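Long-range contact in DUF5037 domain-containing protein (Ruminococcus gnavus, PDB 4GL6), which is of unknown function but belongs to the DUF5037 family, combining a four-stranded antiparallel sheet with a separate mixed sheet packed among helices: residues A[96-101]-A[145-150]. Sequence-based numbering, arbitrary orientation.
Sequences AENYYI and YIDAST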
# COMPACT_ATOMS: atom_id res chain seq x y z
N ALA A 96 -12.21 14.33 4.16
CA ALA A 96 -12.13 14.92 2.79
C ALA A 96 -12.97 14.15 1.75
O ALA A 96 -13.39 13.03 2.03
CB ALA A 96 -10.68 14.99 2.33
N GLU A 97 -13.22 14.77 0.59
CA GLU A 97 -14.02 14.13 -0.49
C GLU A 97 -13.14 13.35 -1.46
O GLU A 97 -13.45 12.21 -1.78
CB GLU A 97 -14.83 15.14 -1.31
CG GLU A 97 -15.82 15.98 -0.51
CD GLU A 97 -16.48 17.09 -1.33
OE1 GLU A 97 -16.57 16.98 -2.57
OE2 GLU A 97 -16.92 18.09 -0.72
N ASN A 98 -12.07 13.99 -1.94
CA ASN A 98 -11.08 13.38 -2.86
C ASN A 98 -9.80 13.03 -2.13
O ASN A 98 -9.24 13.85 -1.41
CB ASN A 98 -10.70 14.29 -4.02
CG ASN A 98 -11.61 14.14 -5.19
OD1 ASN A 98 -11.15 13.70 -6.26
ND2 ASN A 98 -12.90 14.42 -5.00
N TYR A 99 -9.32 11.81 -2.38
CA TYR A 99 -8.15 11.28 -1.72
C TYR A 99 -7.73 9.96 -2.34
O TYR A 99 -8.50 9.33 -3.06
CB TYR A 99 -8.43 11.05 -0.21
CG TYR A 99 -9.69 10.24 0.02
CD1 TYR A 99 -9.69 8.85 -0.06
CD2 TYR A 99 -10.90 10.88 0.27
CE1 TYR A 99 -10.85 8.11 0.12
CE2 TYR A 99 -12.07 10.14 0.46
CZ TYR A 99 -12.04 8.75 0.39
OH TYR A 99 -13.19 8.03 0.57
N TYR A 100 -6.51 9.53 -2.02
CA TYR A 100 -6.02 8.23 -2.44
C TYR A 100 -5.31 7.63 -1.23
O TYR A 100 -4.38 8.24 -0.69
CB TYR A 100 -5.08 8.35 -3.63
CG TYR A 100 -4.75 7.00 -4.24
CD1 TYR A 100 -3.74 6.19 -3.69
CD2 TYR A 100 -5.42 6.54 -5.36
CE1 TYR A 100 -3.42 4.96 -4.25
CE2 TYR A 100 -5.11 5.30 -5.93
CZ TYR A 100 -4.10 4.52 -5.37
OH TYR A 100 -3.79 3.30 -5.91
N ILE A 101 -5.76 6.44 -0.80
CA ILE A 101 -5.19 5.75 0.33
C ILE A 101 -4.40 4.57 -0.22
O ILE A 101 -4.97 3.66 -0.82
CB ILE A 101 -6.27 5.24 1.29
CG1 ILE A 101 -7.16 6.41 1.76
CG2 ILE A 101 -5.63 4.51 2.47
CD1 ILE A 101 -8.41 5.98 2.51
N TYR A 145 -2.98 10.42 0.47
CA TYR A 145 -2.86 11.65 -0.33
C TYR A 145 -4.24 12.31 -0.41
O TYR A 145 -5.14 11.72 -0.99
CB TYR A 145 -2.31 11.29 -1.72
CG TYR A 145 -0.93 10.67 -1.64
CD1 TYR A 145 0.21 11.47 -1.51
CD2 TYR A 145 -0.76 9.28 -1.64
CE1 TYR A 145 1.47 10.91 -1.39
CE2 TYR A 145 0.51 8.71 -1.53
CZ TYR A 145 1.62 9.54 -1.41
OH TYR A 145 2.88 9.00 -1.30
N ILE A 146 -4.41 13.48 0.22
CA ILE A 146 -5.69 14.20 0.28
C ILE A 146 -5.69 15.45 -0.59
O ILE A 146 -4.70 16.17 -0.63
CB ILE A 146 -6.01 14.65 1.73
CG1 ILE A 146 -6.13 13.45 2.67
CG2 ILE A 146 -7.31 15.44 1.78
CD1 ILE A 146 -6.33 13.82 4.12
N ASP A 147 -6.82 15.70 -1.26
CA ASP A 147 -7.05 16.92 -2.04
C ASP A 147 -7.50 17.90 -0.97
O ASP A 147 -8.63 17.82 -0.48
CB ASP A 147 -8.14 16.70 -3.11
CG ASP A 147 -8.41 17.91 -3.97
OD1 ASP A 147 -8.06 19.05 -3.57
OD2 ASP A 147 -8.99 17.72 -5.07
N ALA A 148 -6.59 18.80 -0.60
CA ALA A 148 -6.83 19.77 0.48
C ALA A 148 -7.96 20.75 0.18
O ALA A 148 -8.53 21.29 1.10
CB ALA A 148 -5.55 20.51 0.84
N SER A 149 -8.28 20.96 -1.09
CA SER A 149 -9.41 21.82 -1.47
C SER A 149 -10.78 21.23 -1.07
O SER A 149 -11.73 21.98 -0.87
CB SER A 149 -9.40 22.09 -2.98
OG SER A 149 -9.64 20.91 -3.72
N THR A 150 -10.84 19.90 -0.93
CA THR A 150 -12.06 19.17 -0.65
C THR A 150 -12.19 18.68 0.81
O THR A 150 -12.76 17.60 1.02
CB THR A 150 -12.16 17.96 -1.62
OG1 THR A 150 -11.18 16.98 -1.26
CG2 THR A 150 -11.96 18.40 -3.07
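Y100 and Y145 form an antiparallel hydrogen-bonded pair that joins edge strand 99-104 to strand 140-147 of the mixed sheet. Y100 N gives to Y145 O at 2.8 Å, in the carbonyl plane, and Y145 N returns a bond to Y100 O. Farther along, D147 N reaches N98 O at 3.0 Å, sitting well above the carbonyl plane.

Where the strand of D147 ends, T150 takes over. Its carbonyl accepts from E97 N at 2.9 Å. Its hydroxyl works both ways: OG1 takes a nearly straight bond from N98 N (167°) and donates to D147 O. OG1 lies between the backbone N and carbonyl carbon of T150 (chi1 71°), which lets it link the two segments. D147 O also accepts T150 N, and D147 OD1 closes an Asx turn with S149 N. A valine in its place would probably leave N98 N without its acceptor and D147 O with one donor fewer.

Apolar contacts are few. A96 CB meets the CG2 branch of I146 at 3.4 Å. The CB atoms of N98 and D147 also lie side by side. The ends of Y99 and Y100 lead away from the partner segment: Y99 OH hydrogen-bonds E89 on helix 75-95 and Y100 OH hydrogen-bonds K51 O, while the Y145 ring stacks on Y180.

The pairing is thus chiefly a backbone one, prolonged past the strand end by T150, through its carbonyl and a hydroxyl that both accepts and donates.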